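Local structure of carbon monoxide dehydrogenase (Thermococcus sp. AM4, 6T7J) at residues A104-V107 against V108-F111; D609-K612 against A613-I617; V620-E623 against K624-K627. The protein catalyses the reversible oxidation of carbon monoxide to carbon dioxide, a reaction that needs a nickel-iron-sulfur cluster, here without its nickel. All coordinates share one frame; numbering follows the deposited sequence.

In the fold
Following the chain from its N terminus, contact 1 (104-107 with 108-111) comes first, near the end of the long helix 81-115, which it joins to helices 146-162, 212-242 and 271-281 and, weakly, to the second subunit. Some five hundred residues later contact 2 (609-612 with 613-617) opens the C-terminal helix 610-627, just after strand 604-606, an outermost strand of the second parallel sheet. Contact 3 (620-623 with 624-627) follows in the same helix, its centre about 16 Å from that of contact 2. Each is local, linking adjoining turns of one helix and closing no loop; the three follow in series, none nesting or crossing. Contacts 1 and 2 lie on opposite sides of the chain's centre.

Contact 1: A104-V107 against V108-F111; sequences ARDV and VEVF
Arg105 and Glu109 meet through the arginine's aliphatic part: Arg105 CG lies 3.8 Å from Glu109 OE2. The guanidinium turns elsewhere, its plane 41° from that of the carboxylate. With CG anti to the backbone N (chi1 -160°) and a bend at chi3, the arginine chain carries its charged end to salt bridges with Asp102 and Asp194 and a cation-pi contact with Phe161. Arginine suits this buried place because its several N-H groups can serve two acids while its methylenes pack on a neighbour. Glu109 runs out extended alongside the preceding turn, its CG 3.3 Å from Arg105 O. Its OE2 also makes a long, weak ion pair with Arg195 of the second subunit.

Asp106 and Glu109 run side by side and point the same way, with Asp106 OD1 3.7 Å from Glu109 OE1 and the carboxylate planes 69° apart. Two like charges this close would be costly alone; Lys365, salt-bridged to Asp106 OD2, probably offsets part of the cost, and Tyr341 bonds to the same oxygen.

Regular i to i+4 bonds link the segments, beginning with Val108 N to Ala104 O at 2.8 Å. Helix 81-115, in the prismane/CO dehydrogenase family region, is enclosed on several sides, its valines and Phe111 facing other helices and its charged residues their ionic partners; the Val107 side chain lies about 13 Å from the broken Fe4S4 cluster, so this is packing and not cluster binding. Val108 places CG2 beside its own backbone N, which brings that methyl to 3.2 Å from Ala104 O, and packs on Met233 and Leu237 of helix 212-242. Val107 and Val110, compact and branched close to the backbone, both meet Ile272 of helix 271-281, whereas Phe111 reaches across to helix 146-162.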
loop_
_atom_site.group_PDB
_atom_site.type_symbol
_atom_site.label_atom_id
_atom_site.label_comp_id
_atom_site.label_asym_id
_atom_site.label_seq_id
_atom_site.Cartn_x
_atom_site.Cartn_y
_atom_site.Cartn_z
ATOM N N ALA A 104 2.420 14.775 6.039
ATOM C CA ALA A 104 1.354 15.618 6.568
ATOM C C ALA A 104 0.949 15.192 7.972
ATOM O O ALA A 104 0.623 16.035 8.810
ATOM C CB ALA A 104 0.148 15.582 5.634
ATOM N N ARG A 105 0.962 13.887 8.248
ATOM C CA ARG A 105 0.538 13.389 9.554
ATOM C C ARG A 105 1.500 13.821 10.649
ATOM O O ARG A 105 1.072 14.194 11.747
ATOM C CB ARG A 105 0.417 11.865 9.518
ATOM C CG ARG A 105 -0.447 11.275 10.623
ATOM C CD ARG A 105 -0.186 9.786 10.790
ATOM N NE ARG A 105 0.007 9.110 9.509
ATOM C CZ ARG A 105 -0.962 8.506 8.828
ATOM N NH1 ARG A 105 -0.695 7.918 7.670
ATOM N NH2 ARG A 105 -2.201 8.490 9.300
ATOM N N ASP A 106 2.804 13.773 10.372
ATOM C CA ASP A 106 3.774 14.257 11.349
ATOM C C ASP A 106 3.595 15.752 11.608
ATOM O O ASP A 106 3.620 16.205 12.768
ATOM C CB ASP A 106 5.194 13.953 10.874
ATOM C CG ASP A 106 5.514 12.470 10.923
ATOM O OD1 ASP A 106 4.841 11.743 11.684
ATOM O OD2 ASP A 106 6.434 12.032 10.200
ATOM N N VAL A 107 3.396 16.537 10.543
ATOM C CA VAL A 107 3.200 17.965 10.790
ATOM C C VAL A 107 1.884 18.216 11.528
ATOM O O VAL A 107 1.794 19.133 12.353
ATOM C CB VAL A 107 3.280 18.778 9.485
ATOM C CG1 VAL A 107 3.261 20.268 9.802
ATOM C CG2 VAL A 107 4.543 18.423 8.722
ATOM N N VAL A 108 0.857 17.401 11.269
ATOM C CA VAL A 108 -0.410 17.530 11.986
ATOM C C VAL A 108 -0.215 17.232 13.465
ATOM O O VAL A 108 -0.784 17.908 14.329
ATOM C CB VAL A 108 -1.475 16.605 11.367
ATOM C CG1 VAL A 108 -2.607 16.351 12.357
ATOM C CG2 VAL A 108 -2.021 17.195 10.087
ATOM N N GLU A 109 0.579 16.205 13.777
ATOM C CA GLU A 109 0.869 15.883 15.171
ATOM C C GLU A 109 1.529 17.062 15.878
ATOM O O GLU A 109 1.119 17.450 16.980
ATOM C CB GLU A 109 1.757 14.639 15.247
ATOM C CG GLU A 109 1.035 13.341 14.908
ATOM C CD GLU A 109 1.990 12.201 14.581
ATOM O OE1 GLU A 109 3.168 12.266 14.999
ATOM O OE2 GLU A 109 1.560 11.242 13.903
ATOM N N VAL A 110 2.547 17.656 15.249
ATOM C CA VAL A 110 3.221 18.792 15.883
ATOM C C VAL A 110 2.265 19.978 16.034
ATOM O O VAL A 110 2.247 20.656 17.071
ATOM C CB VAL A 110 4.487 19.180 15.097
ATOM C CG1 VAL A 110 5.113 20.438 15.688
ATOM C CG2 VAL A 110 5.484 18.033 15.113
ATOM N N PHE A 111 1.449 20.238 15.008
ATOM C CA PHE A 111 0.522 21.365 15.053
ATOM C C PHE A 111 -0.524 21.181 16.147
ATOM O O PHE A 111 -0.888 22.138 16.841
ATOM C CB PHE A 111 -0.140 21.529 13.683
ATOM C CG PHE A 111 -1.289 22.493 13.664
ATOM C CD1 PHE A 111 -1.083 23.847 13.862
ATOM C CD2 PHE A 111 -2.577 22.044 13.424
ATOM C CE1 PHE A 111 -2.141 24.731 13.833
ATOM C CE2 PHE A 111 -3.638 22.926 13.394
ATOM C CZ PHE A 111 -3.421 24.270 13.600
#

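Contact 2: D609-K612 against A613-I617; sequences DPVK and AAETI
The flat carboxylate of Glu615 comes back over the preceding turn and brings OE2 to 3.3 Å from Val611 CG1, the two side chains meeting at a slant. At the other flat group, the Asp609 carboxylate, Lys612 N approaches OD1 from above the plane, 42° out of it. That bond is 3.1 Å long and nearly straight, with an angle of 168° at the hydrogen; Val611 N also donates to OD1, but weakly. Asp609 is thus the N-cap of helix 610-627, and an aspartate suits the place because its short side chain reaches amides of the first turn. Pro610 follows in the first helical position, where lacking an N-H costs nothing, and packs on Ser461 and Thr464 of helix 460-471.

Beyond the cap, Ala613 N bonds to Asp609 O at 3.0 Å and the regular helical pattern continues. Small Ala613 and Ala614 let the helix lie close to its neighbours, Ala613 on His575 of strand 574-576 and Ala614 on Leu465 and Glu468. Thr616 sets OG1 beside its own backbone N, 3.0 Å from Lys612 O; the same hydroxyl is hydrogen-bonded to Tyr605 OH. Chemically, the negative carboxylate at the cap probably favours the helix's partly positive first turn, besides accepting from amides that have no preceding turn to bond to.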
loop_
_atom_site.group_PDB
_atom_site.type_symbol
_atom_site.label_atom_id
_atom_site.label_comp_id
_atom_site.label_asym_id
_atom_site.label_seq_id
_atom_site.Cartn_x
_atom_site.Cartn_y
_atom_site.Cartn_z
ATOM N N ASP A 609 12.354 14.168 -24.637
ATOM C CA ASP A 609 13.124 15.271 -25.201
ATOM C C ASP A 609 12.614 16.593 -24.643
ATOM O O ASP A 609 11.417 16.884 -24.774
ATOM C CB ASP A 609 13.030 15.277 -26.719
ATOM C CG ASP A 609 14.048 16.202 -27.368
ATOM O OD1 ASP A 609 13.956 17.433 -27.174
ATOM O OD2 ASP A 609 14.941 15.698 -28.079
ATOM N N PRO A 610 13.470 17.420 -24.035
ATOM C CA PRO A 610 12.968 18.676 -23.450
ATOM C C PRO A 610 12.479 19.675 -24.484
ATOM O O PRO A 610 11.501 20.387 -24.228
ATOM C CB PRO A 610 14.178 19.215 -22.670
ATOM C CG PRO A 610 15.178 18.111 -22.642
ATOM C CD PRO A 610 14.910 17.231 -23.809
ATOM N N VAL A 611 13.131 19.754 -25.648
ATOM C CA VAL A 611 12.729 20.729 -26.660
ATOM C C VAL A 611 11.418 20.313 -27.319
ATOM O O VAL A 611 10.521 21.143 -27.537
ATOM C CB VAL A 611 13.857 20.912 -27.693
ATOM C CG1 VAL A 611 13.573 22.110 -28.589
ATOM C CG2 VAL A 611 15.197 21.069 -26.989
ATOM N N LYS A 612 11.289 19.025 -27.652
ATOM C CA LYS A 612 10.023 18.502 -28.157
ATOM C C LYS A 612 8.896 18.749 -27.162
ATOM O O LYS A 612 7.802 19.194 -27.536
ATOM C CB LYS A 612 10.158 17.006 -28.443
ATOM C CG LYS A 612 10.635 16.652 -29.840
ATOM C CD LYS A 612 10.029 15.328 -30.290
ATOM C CE LYS A 612 10.915 14.619 -31.302
ATOM N NZ LYS A 612 11.215 13.218 -30.893
ATOM N N ALA A 613 9.148 18.448 -25.884
ATOM C CA ALA A 613 8.135 18.650 -24.855
ATOM C C ALA A 613 7.779 20.123 -24.716
ATOM O O ALA A 613 6.616 20.467 -24.483
ATOM C CB ALA A 613 8.624 18.086 -23.523
ATOM N N ALA A 614 8.769 21.007 -24.853
ATOM C CA ALA A 614 8.492 22.439 -24.813
ATOM C C ALA A 614 7.574 22.850 -25.952
ATOM O O ALA A 614 6.625 23.615 -25.750
ATOM C CB ALA A 614 9.798 23.227 -24.870
ATOM N N GLU A 615 7.837 22.342 -27.158
ATOM C CA GLU A 615 6.988 22.682 -28.296
ATOM C C GLU A 615 5.570 22.158 -28.104
ATOM O O GLU A 615 4.594 22.860 -28.405
ATOM C CB GLU A 615 7.599 22.139 -29.586
ATOM C CG GLU A 615 8.717 23.007 -30.138
ATOM C CD GLU A 615 9.786 22.204 -30.848
ATOM O OE1 GLU A 615 9.428 21.290 -31.622
ATOM O OE2 GLU A 615 10.982 22.487 -30.632
ATOM N N THR A 616 5.432 20.934 -27.585
ATOM C CA THR A 616 4.097 20.380 -27.361
ATOM C C THR A 616 3.345 21.158 -26.286
ATOM O O THR A 616 2.153 21.452 -26.442
ATOM C CB THR A 616 4.184 18.904 -26.977
ATOM O OG1 THR A 616 4.972 18.197 -27.942
ATOM C CG2 THR A 616 2.791 18.290 -26.922
ATOM N N ILE A 617 4.022 21.489 -25.183
ATOM C CA ILE A 617 3.387 22.249 -24.110
ATOM C C ILE A 617 2.961 23.621 -24.615
ATOM O O ILE A 617 1.855 24.094 -24.322
ATOM C CB ILE A 617 4.341 22.351 -22.904
ATOM C CG1 ILE A 617 4.355 21.035 -22.120
ATOM C CG2 ILE A 617 3.966 23.523 -22.007
ATOM C CD1 ILE A 617 5.638 20.788 -21.357
#

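Contact 3: V620-E623 against K624-K627; sequences VILE and KRKK
Lys624 sets CG beside its backbone N (chi1 -62°) and bends at chi2 (-97°), a fold that lays its chain alongside Val620, both pointing the same way, with NZ 3.9 Å from Val620 CG1. Arg625 also starts with CG beside its backbone N, which puts CG 3.1 Å from Ile621 O; it and Leu622 cross at a slant, Arg625 CD 4.1 Å from Leu622 CD2. A guanidinium suits this buried spot, its N-H groups spreading to three separate carbonyls.

These are late turns of the C-terminal helix 610-627, held by i to i+4 bonds such as Lys624 N to Val620 O and Lys627 N to Glu623 O, each 2.9 Å. Through NE, bonded to Pro631 O, Arg625 ties the helix to the chain's tail, while NH1 (to Lys443 O) and NH2 (to Leu437 O) join it to the region 437-443. Leu622 and Lys626 both pack on the C-terminal Leu632. On the exposed flank, Glu623 OE1 stays 4.8 Å from Lys627 NZ, an attraction at a distance and not a bonded pair. Positive charge near the C-terminal end of a helix would probably suit the partly negative carbonyls there, and Lys626 curls its CE back to 3.5 Å from Leu622 O.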
loop_
_atom_site.group_PDB
_atom_site.type_symbol
_atom_site.label_atom_id
_atom_site.label_comp_id
_atom_site.label_asym_id
_atom_site.label_seq_id
_atom_site.Cartn_x
_atom_site.Cartn_y
_atom_site.Cartn_z
ATOM N N VAL A 620 -0.126 23.236 -26.772
ATOM C CA VAL A 620 -1.313 23.022 -25.946
ATOM C C VAL A 620 -1.762 24.336 -25.316
ATOM O O VAL A 620 -2.965 24.627 -25.229
ATOM C CB VAL A 620 -1.034 21.936 -24.887
ATOM C CG1 VAL A 620 -1.951 22.096 -23.682
ATOM C CG2 VAL A 620 -1.187 20.550 -25.497
ATOM N N ILE A 621 -0.805 25.157 -24.881
ATOM C CA ILE A 621 -1.143 26.462 -24.317
ATOM C C ILE A 621 -1.804 27.344 -25.371
ATOM O O ILE A 621 -2.794 28.032 -25.094
ATOM C CB ILE A 621 0.108 27.131 -23.721
ATOM C CG1 ILE A 621 0.549 26.397 -22.452
ATOM C CG2 ILE A 621 -0.159 28.599 -23.425
ATOM C CD1 ILE A 621 1.858 26.898 -21.885
ATOM N N LEU A 622 -1.268 27.340 -26.595
ATOM C CA LEU A 622 -1.875 28.118 -27.671
ATOM C C LEU A 622 -3.280 27.618 -27.985
ATOM O O LEU A 622 -4.176 28.410 -28.300
ATOM C CB LEU A 622 -0.994 28.066 -28.920
ATOM C CG LEU A 622 0.308 28.868 -28.881
ATOM C CD1 LEU A 622 0.922 28.953 -30.271
ATOM C CD2 LEU A 622 0.075 30.257 -28.308
ATOM N N GLU A 623 -3.489 26.302 -27.901
ATOM C CA GLU A 623 -4.820 25.735 -28.089
ATOM C C GLU A 623 -5.788 26.252 -27.030
ATOM O O GLU A 623 -6.918 26.654 -27.341
ATOM C CB GLU A 623 -4.735 24.209 -28.046
ATOM C CG GLU A 623 -5.808 23.485 -28.829
ATOM C CD GLU A 623 -5.527 22.000 -28.940
ATOM O OE1 GLU A 623 -6.177 21.212 -28.218
ATOM O OE2 GLU A 623 -4.650 21.623 -29.747
ATOM N N LYS A 624 -5.355 26.247 -25.768
ATOM C CA LYS A 624 -6.202 26.754 -24.693
ATOM C C LYS A 624 -6.459 28.250 -24.839
ATOM O O LYS A 624 -7.521 28.739 -24.439
ATOM C CB LYS A 624 -5.570 26.451 -23.335
ATOM C CG LYS A 624 -5.398 24.967 -23.048
ATOM C CD LYS A 624 -6.537 24.437 -22.200
ATOM C CE LYS A 624 -6.819 22.971 -22.499
ATOM N NZ LYS A 624 -5.597 22.132 -22.389
ATOM N N ARG A 625 -5.499 28.989 -25.397
ATOM C CA ARG A 625 -5.721 30.403 -25.682
ATOM C C ARG A 625 -6.775 30.584 -26.766
ATOM O O ARG A 625 -7.662 31.438 -26.644
ATOM C CB ARG A 625 -4.414 31.071 -26.106
ATOM C CG ARG A 625 -3.353 31.121 -25.029
ATOM C CD ARG A 625 -2.232 32.062 -25.424
ATOM N NE ARG A 625 -2.685 33.449 -25.451
ATOM C CZ ARG A 625 -2.722 34.240 -24.386
ATOM N NH1 ARG A 625 -2.328 33.782 -23.205
ATOM N NH2 ARG A 625 -3.151 35.489 -24.500
ATOM N N LYS A 626 -6.686 29.793 -27.838
ATOM C CA LYS A 626 -7.669 29.882 -28.912
ATOM C C LYS A 626 -9.064 29.526 -28.414
ATOM O O LYS A 626 -10.053 30.155 -28.810
ATOM C CB LYS A 626 -7.263 28.975 -30.076
ATOM C CG LYS A 626 -5.997 29.417 -30.796
ATOM C CD LYS A 626 -5.624 28.469 -31.934
ATOM C CE LYS A 626 -5.054 27.157 -31.410
ATOM N NZ LYS A 626 -4.032 26.568 -32.326
ATOM N N LYS A 627 -9.167 28.525 -27.534
ATOM C CA LYS A 627 -10.472 28.158 -26.993
ATOM C C LYS A 627 -11.036 29.224 -26.060
ATOM O O LYS A 627 -12.252 29.256 -25.838
ATOM C CB LYS A 627 -10.381 26.818 -26.263
ATOM C CG LYS A 627 -10.097 25.634 -27.172
ATOM C CD LYS A 627 -10.217 24.318 -26.418
ATOM C CE LYS A 627 -9.790 23.140 -27.281
ATOM N NZ LYS A 627 -10.655 22.983 -28.486
#